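Local coordinates for chitin oligosaccharide binding protein NagB2 (PDB 7EHU), which binds chitin oligosaccharides such as N,N'-diacetylchitobiose and N,N',N''-triacetylchitotriose as an extracellular solute-binding protein, probably delivering them to an ABC transporter, at residues Glu149-Asn154 with Phe297-Ile302. Sequence-based numbering, arbitrary orientation.
Sequences EGFYYN and FRFPNI
The Phe297 ring lies with one face under Phe151 CB, which stands 3.7 Å from the ring centroid as a CH-pi contact. The two phenyl rings run nearly parallel, their planes at 25°, but are offset so that little of one lies over the other; they meet instead where Phe151 CD2 reaches Phe297 CE2 at 3.4 Å. With CG set between its backbone N and carbonyl carbon (chi1 55°), Phe297 leans toward strand 138-154 and also presents an edge to the face of Tyr153, an offset edge-to-face pair with planes at 61°. A flat apolar ring fills this buried place between Phe151 and Tyr153, whereas Tyr153 is only partly buried, compatible with its hydroxyl. Phe299 and Pro300, farther along the loop, meet Phe151 CE2 through their CD2 (3.8 Å) and CD atoms, extending the apolar layer toward helices 170-182 and 197-212. Beneath the rings, Phe151 and Phe297 form an antiparallel hydrogen-bonded pair: Phe151 N donates to Phe297 O and Phe297 N to Phe151 O, both at 2.9 Å. Gly150, with no side chain, lets its CA come to 4.7 Å from Arg298 CA. Beyond this pair, a water bridges the widening gap, donating to Glu149 O and accepting from Phe299 N. Phe151, Tyr153 and Phe297 form an aromatic cluster where strands 138-154 and 294-297 pair, within the periplasmic-binding-protein fold of bacterial solute receptors.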
# COMPACT_ATOMS: atom_id res chain seq x y z
N GLU A 149 -2.77 5.17 -4.75
CA GLU A 149 -2.10 6.20 -3.97
C GLU A 149 -2.28 7.53 -4.68
O GLU A 149 -2.28 7.58 -5.91
CB GLU A 149 -0.61 5.88 -3.74
CG GLU A 149 -0.42 4.62 -2.90
CD GLU A 149 1.01 4.26 -2.61
OE1 GLU A 149 1.93 5.08 -2.86
OE2 GLU A 149 1.20 3.11 -2.12
N GLY A 150 -2.44 8.58 -3.88
CA GLY A 150 -2.67 9.92 -4.40
C GLY A 150 -2.72 10.90 -3.25
O GLY A 150 -2.44 10.55 -2.11
N PHE A 151 -3.06 12.15 -3.56
CA PHE A 151 -3.11 13.23 -2.57
C PHE A 151 -4.52 13.40 -2.01
O PHE A 151 -5.42 13.86 -2.71
CB PHE A 151 -2.66 14.56 -3.17
CG PHE A 151 -1.18 14.66 -3.39
CD1 PHE A 151 -0.31 14.94 -2.35
CD2 PHE A 151 -0.65 14.47 -4.66
CE1 PHE A 151 1.06 15.04 -2.57
CE2 PHE A 151 0.70 14.59 -4.89
CZ PHE A 151 1.56 14.87 -3.84
N TYR A 152 -4.69 13.07 -0.74
CA TYR A 152 -5.80 13.61 0.01
C TYR A 152 -5.47 15.08 0.31
O TYR A 152 -4.32 15.42 0.57
CB TYR A 152 -5.92 12.87 1.34
CG TYR A 152 -6.34 11.42 1.22
CD1 TYR A 152 -7.68 11.04 1.25
CD2 TYR A 152 -5.37 10.41 1.13
CE1 TYR A 152 -8.05 9.71 1.19
CE2 TYR A 152 -5.74 9.11 1.06
CZ TYR A 152 -7.07 8.75 1.11
OH TYR A 152 -7.39 7.41 1.06
N TYR A 153 -6.47 15.96 0.26
CA TYR A 153 -6.18 17.37 0.53
C TYR A 153 -7.34 18.03 1.25
O TYR A 153 -8.50 17.61 1.19
CB TYR A 153 -5.76 18.12 -0.75
CG TYR A 153 -6.88 18.64 -1.62
CD1 TYR A 153 -7.50 17.81 -2.55
CD2 TYR A 153 -7.27 19.98 -1.57
CE1 TYR A 153 -8.47 18.29 -3.39
CE2 TYR A 153 -8.26 20.47 -2.42
CZ TYR A 153 -8.85 19.62 -3.33
OH TYR A 153 -9.82 20.12 -4.15
N ASN A 154 -6.98 19.07 1.99
CA ASN A 154 -7.92 19.85 2.79
C ASN A 154 -8.43 21.01 1.95
O ASN A 154 -7.68 21.94 1.62
CB ASN A 154 -7.20 20.29 4.05
CG ASN A 154 -8.10 21.00 5.02
OD1 ASN A 154 -8.97 21.79 4.63
ND2 ASN A 154 -7.95 20.67 6.29
N PHE A 297 -6.74 14.28 -5.26
CA PHE A 297 -6.26 14.36 -6.63
C PHE A 297 -5.11 13.38 -6.84
O PHE A 297 -4.30 13.15 -5.94
CB PHE A 297 -5.87 15.79 -7.07
CG PHE A 297 -4.85 16.49 -6.20
CD1 PHE A 297 -5.25 17.22 -5.09
CD2 PHE A 297 -3.49 16.46 -6.54
CE1 PHE A 297 -4.31 17.90 -4.31
CE2 PHE A 297 -2.55 17.13 -5.75
CZ PHE A 297 -2.97 17.86 -4.64
N ARG A 298 -5.07 12.81 -8.04
CA ARG A 298 -3.96 11.95 -8.39
C ARG A 298 -2.71 12.80 -8.61
O ARG A 298 -2.76 14.02 -8.77
CB ARG A 298 -4.30 11.09 -9.59
CG ARG A 298 -4.23 11.76 -10.92
CD ARG A 298 -4.21 10.70 -12.06
NE ARG A 298 -4.48 11.33 -13.33
CZ ARG A 298 -5.69 11.50 -13.86
NH1 ARG A 298 -6.78 11.06 -13.25
NH2 ARG A 298 -5.80 12.11 -15.02
N PHE A 299 -1.58 12.14 -8.54
CA PHE A 299 -0.30 12.82 -8.69
C PHE A 299 -0.33 13.68 -9.96
O PHE A 299 -0.75 13.20 -11.01
CB PHE A 299 0.84 11.80 -8.74
CG PHE A 299 2.19 12.45 -8.59
CD1 PHE A 299 2.85 12.96 -9.70
CD2 PHE A 299 2.76 12.62 -7.34
CE1 PHE A 299 4.06 13.62 -9.56
CE2 PHE A 299 3.95 13.28 -7.21
CZ PHE A 299 4.60 13.77 -8.32
N PRO A 300 0.10 14.94 -9.89
CA PRO A 300 -0.04 15.83 -11.06
C PRO A 300 0.94 15.53 -12.18
O PRO A 300 1.99 14.92 -11.99
CB PRO A 300 0.25 17.21 -10.47
CG PRO A 300 1.17 16.92 -9.29
CD PRO A 300 0.65 15.64 -8.72
N ASN A 301 0.60 16.00 -13.37
CA ASN A 301 1.38 15.72 -14.58
C ASN A 301 2.64 16.58 -14.66
O ASN A 301 2.57 17.82 -14.64
CB ASN A 301 0.51 15.91 -15.82
CG ASN A 301 -0.59 14.87 -15.95
OD1 ASN A 301 -0.50 13.77 -15.39
ND2 ASN A 301 -1.66 15.22 -16.63
N ILE A 302 3.79 15.92 -14.77
CA ILE A 302 5.07 16.60 -14.97
C ILE A 302 5.38 16.80 -16.45
O ILE A 302 6.14 17.72 -16.78
CB ILE A 302 6.20 15.83 -14.25
CG1 ILE A 302 6.12 16.09 -12.75
CG2 ILE A 302 7.60 16.23 -14.79
CD1 ILE A 302 7.04 15.23 -11.91
O HOH W 1 -1.53 9.47 -7.75